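Long-range contact in beta-glucosidase (Chaetomella raphigera, PDB 6JXG), which probably hydrolyses terminal, non-reducing beta-D-glucosyl residues of its substrates, releasing beta-D-glucose in cellulose breakdown: residues Gln236-Leu247 and Leu262-Ala270. Numbering follows the deposited sequence.
With NAG (2-acetamido-2-deoxy-beta-D-glucopyranose), chain C.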
loop_
_atom_site.group_PDB
_atom_site.type_symbol
_atom_site.label_atom_id
_atom_site.label_comp_id
_atom_site.label_asym_id
_atom_site.label_seq_id
_atom_site.Cartn_x
_atom_site.Cartn_y
_atom_site.Cartn_z
ATOM N N GLN A 236 -19.570 1.068 12.802
ATOM C CA GLN A 236 -20.870 1.759 12.786
ATOM C C GLN A 236 -21.237 2.020 14.275
ATOM O O GLN A 236 -21.031 1.141 15.108
ATOM C CB GLN A 236 -21.975 0.903 12.158
ATOM C CG GLN A 236 -23.382 1.441 12.234
ATOM C CD GLN A 236 -24.410 0.487 11.628
ATOM O OE1 GLN A 236 -25.251 0.883 10.805
ATOM N NE2 GLN A 236 -24.341 -0.754 12.031
ATOM N N HIS A 237 -21.789 3.186 14.579
ATOM C CA HIS A 237 -22.111 3.577 15.951
ATOM C C HIS A 237 -23.576 3.769 16.189
ATOM O O HIS A 237 -24.018 3.563 17.316
ATOM C CB HIS A 237 -21.399 4.892 16.360
ATOM C CG HIS A 237 -19.936 4.704 16.416
ATOM N ND1 HIS A 237 -19.290 4.322 17.561
ATOM C CD2 HIS A 237 -19.032 4.598 15.414
ATOM C CE1 HIS A 237 -18.017 4.083 17.289
ATOM N NE2 HIS A 237 -17.844 4.228 15.987
ATOM N N THR A 238 -24.310 4.267 15.207
ATOM C CA THR A 238 -25.753 4.489 15.364
ATOM C C THR A 238 -26.543 3.981 14.178
ATOM O O THR A 238 -26.020 3.883 13.075
ATOM C CB THR A 238 -26.059 6.010 15.527
ATOM O OG1 THR A 238 -25.959 6.709 14.285
ATOM C CG2 THR A 238 -25.099 6.636 16.526
ATOM N N THR A 239 -27.818 3.711 14.389
ATOM C CA THR A 239 -28.700 3.356 13.287
ATOM C C THR A 239 -28.862 4.539 12.282
ATOM O O THR A 239 -28.633 4.435 11.051
ATOM C CB THR A 239 -30.092 2.956 13.834
ATOM O OG1 THR A 239 -29.972 1.827 14.659
ATOM C CG2 THR A 239 -31.081 2.665 12.682
ATOM N N ILE A 240 -29.340 5.656 12.808
ATOM C CA ILE A 240 -29.787 6.777 11.989
ATOM C C ILE A 240 -28.561 7.550 11.454
ATOM O O ILE A 240 -28.541 7.920 10.302
ATOM C CB ILE A 240 -30.672 7.773 12.833
ATOM C CG1 ILE A 240 -31.960 7.094 13.257
ATOM C CG2 ILE A 240 -30.938 9.061 12.064
ATOM C CD1 ILE A 240 -32.625 7.771 14.465
ATOM N N GLY A 241 -27.563 7.769 12.320
ATOM C CA GLY A 241 -26.366 8.536 11.932
ATOM C C GLY A 241 -25.681 7.981 10.731
ATOM O O GLY A 241 -25.410 8.716 9.772
ATOM N N SER A 242 -25.408 6.675 10.778
ATOM C CA SER A 242 -24.698 6.033 9.712
ATOM C C SER A 242 -25.487 6.043 8.393
ATOM O O SER A 242 -24.927 6.340 7.341
ATOM C CB SER A 242 -24.299 4.602 10.105
ATOM O OG SER A 242 -25.408 3.806 10.482
ATOM N N ALA A 243 -26.751 5.607 8.417
ATOM C CA ALA A 243 -27.576 5.644 7.224
ATOM C C ALA A 243 -27.555 7.022 6.573
ATOM O O ALA A 243 -27.367 7.158 5.347
ATOM C CB ALA A 243 -29.020 5.223 7.551
ATOM N N ASN A 244 -27.834 8.023 7.380
ATOM C CA ASN A 244 -28.008 9.411 6.862
ATOM C C ASN A 244 -26.716 10.041 6.407
ATOM O O ASN A 244 -26.716 10.883 5.496
ATOM C CB ASN A 244 -28.753 10.255 7.855
ATOM C CG ASN A 244 -30.209 9.876 7.922
ATOM O OD1 ASN A 244 -30.727 9.103 7.083
ATOM N ND2 ASN A 244 -30.877 10.386 8.941
ATOM N N ALA A 245 -25.612 9.521 6.925
ATOM C CA ALA A 245 -24.275 9.992 6.521
ATOM C C ALA A 245 -23.834 9.457 5.209
ATOM O O ALA A 245 -22.953 10.024 4.585
ATOM C CB ALA A 245 -23.262 9.546 7.569
ATOM N N GLY A 246 -24.405 8.332 4.808
ATOM C CA GLY A 246 -24.126 7.706 3.547
ATOM C C GLY A 246 -23.438 6.339 3.587
ATOM O O GLY A 246 -22.897 5.909 2.588
ATOM N N LEU A 247 -23.448 5.675 4.723
ATOM C CA LEU A 247 -22.974 4.321 4.818
ATOM C C LEU A 247 -23.948 3.451 3.987
ATOM O O LEU A 247 -25.141 3.745 3.953
ATOM C CB LEU A 247 -22.899 3.814 6.219
ATOM C CG LEU A 247 -22.373 2.423 6.527
ATOM C CD1 LEU A 247 -20.900 2.363 6.131
ATOM C CD2 LEU A 247 -22.532 2.048 7.996
ATOM N N LEU A 262 -27.536 -2.774 14.557
ATOM C CA LEU A 262 -28.003 -1.361 14.480
ATOM C C LEU A 262 -28.825 -1.116 13.257
ATOM O O LEU A 262 -29.651 -0.217 13.224
ATOM C CB LEU A 262 -26.809 -0.373 14.519
ATOM C CG LEU A 262 -26.200 -0.253 15.915
ATOM C CD1 LEU A 262 -24.813 0.339 15.949
ATOM C CD2 LEU A 262 -27.120 0.590 16.793
ATOM N N TRP A 263 -28.626 -1.946 12.237
ATOM C CA TRP A 263 -29.479 -1.898 11.022
ATOM C C TRP A 263 -30.463 -3.120 11.057
ATOM O O TRP A 263 -31.151 -3.264 12.061
ATOM C CB TRP A 263 -28.649 -1.762 9.767
ATOM C CG TRP A 263 -28.198 -0.365 9.478
ATOM C CD1 TRP A 263 -28.403 0.785 10.239
ATOM C CD2 TRP A 263 -27.405 0.061 8.351
ATOM N NE1 TRP A 263 -27.845 1.889 9.613
ATOM C CE2 TRP A 263 -27.192 1.455 8.478
ATOM C CE3 TRP A 263 -26.836 -0.602 7.292
ATOM C CZ2 TRP A 263 -26.479 2.180 7.540
ATOM C CZ3 TRP A 263 -26.110 0.116 6.351
ATOM C CH2 TRP A 263 -25.989 1.503 6.436
ATOM N N GLY A 264 -30.560 -3.971 10.044
ATOM C CA GLY A 264 -31.557 -5.021 10.112
ATOM C C GLY A 264 -32.964 -4.400 10.347
ATOM O O GLY A 264 -33.285 -3.305 9.789
ATOM N N SER A 265 -33.734 -5.023 11.246
ATOM C CA SER A 265 -35.053 -4.516 11.643
ATOM C C SER A 265 -34.957 -3.152 12.255
ATOM O O SER A 265 -35.910 -2.440 12.189
ATOM C CB SER A 265 -35.695 -5.318 12.765
ATOM O OG SER A 265 -35.813 -6.624 12.427
ATOM N N ASN A 266 -33.888 -2.852 12.973
ATOM C CA ASN A 266 -33.704 -1.495 13.448
ATOM C C ASN A 266 -33.690 -0.410 12.372
ATOM O O ASN A 266 -34.268 0.624 12.575
ATOM C CB ASN A 266 -32.439 -1.365 14.264
ATOM C CG ASN A 266 -32.684 -1.528 15.733
ATOM O OD1 ASN A 266 -33.676 -1.050 16.252
ATOM N ND2 ASN A 266 -31.802 -2.231 16.406
ATOM N N LEU A 267 -33.073 -0.647 11.216
ATOM C CA LEU A 267 -33.108 0.326 10.117
ATOM C C LEU A 267 -34.527 0.477 9.553
ATOM O O LEU A 267 -34.972 1.618 9.251
ATOM C CB LEU A 267 -32.110 -0.081 9.009
ATOM C CG LEU A 267 -31.991 0.804 7.769
ATOM C CD1 LEU A 267 -31.654 2.253 8.052
ATOM C CD2 LEU A 267 -30.937 0.218 6.813
ATOM N N LEU A 268 -35.236 -0.642 9.405
ATOM C CA LEU A 268 -36.673 -0.595 8.958
ATOM C C LEU A 268 -37.532 0.201 9.940
ATOM O O LEU A 268 -38.402 0.945 9.517
ATOM C CB LEU A 268 -37.211 -2.010 8.737
ATOM C CG LEU A 268 -36.449 -2.860 7.729
ATOM C CD1 LEU A 268 -37.120 -4.180 7.402
ATOM C CD2 LEU A 268 -36.177 -2.047 6.477
ATOM N N ALA A 269 -37.264 0.057 11.228
ATOM C CA ALA A 269 -37.895 0.865 12.247
ATOM C C ALA A 269 -37.606 2.365 12.057
ATOM O O ALA A 269 -38.476 3.183 12.227
ATOM C CB ALA A 269 -37.427 0.391 13.634
ATOM N N ALA A 270 -36.361 2.726 11.729
ATOM C CA ALA A 270 -35.979 4.118 11.549
ATOM C C ALA A 270 -36.739 4.690 10.326
ATOM O O ALA A 270 -37.038 5.854 10.251
ATOM C CB ALA A 270 -34.487 4.224 11.305
HETATM C C1 NAG C . -36.593 5.423 15.264
HETATM C C2 NAG C . -36.543 5.967 16.721
HETATM C C3 NAG C . -35.151 5.811 17.283
HETATM C C4 NAG C . -34.589 4.423 17.022
HETATM C C5 NAG C . -34.738 4.003 15.542
HETATM C C6 NAG C . -34.264 2.549 15.229
HETATM C C7 NAG C . -38.122 7.772 17.121
HETATM C C8 NAG C . -38.358 9.272 17.202
HETATM N N2 NAG C . -36.875 7.380 16.850
HETATM O O3 NAG C . -35.114 6.101 18.683
HETATM O O4 NAG C . -33.248 4.512 17.464
HETATM O O5 NAG C . -36.104 4.090 15.167
HETATM O O6 NAG C . -34.868 1.683 16.147
HETATM O O7 NAG C . -39.037 6.941 17.232
HETATM O O HOH W 1 -25.883 -3.254 11.843
#
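Trp263 drives the edge of its indole into the short helix 239-245, within the TIM-barrel-clan N-terminal domain of this family 3 glycoside hydrolase. This helix follows barrel strand 228-231 and crosses helix 265-270 at -76°. The indole is a broad wedge: Gln236 OE1 lies 2.9 Å above one face, Leu267 CD2 covers the opposite face, and the edge meets the helix backbone. Ala243 is small enough to let that edge in, its CB 4.0 Å from Trp263 CZ2, while branched Leu247 closes the far end, CG 3.7 Å from Trp263 CH2. With its CG anti to the backbone N and the chain extended, Gln236 reaches over the ring, its amide plane turned 80° from the indole. A phenylalanine in place of Trp263 would probably leave a gap beside Leu247 and Thr239 O without its indole donor. Thr239 suits a two-sided niche: its methyl CG2 sits 4.0 Å from Ala270 CB, and its hydroxyl donates to Leu262 O. Asn266 uses both ends of its amide: ND2 bonds to Tyr261 O, and OD1 accepts from O6 of an N-linked N-acetylglucosamine. In the ring plane, Trp263 NE1 donates to a lone pair of Thr239 O at 3.0 Å, with an N-H...O angle of 156°.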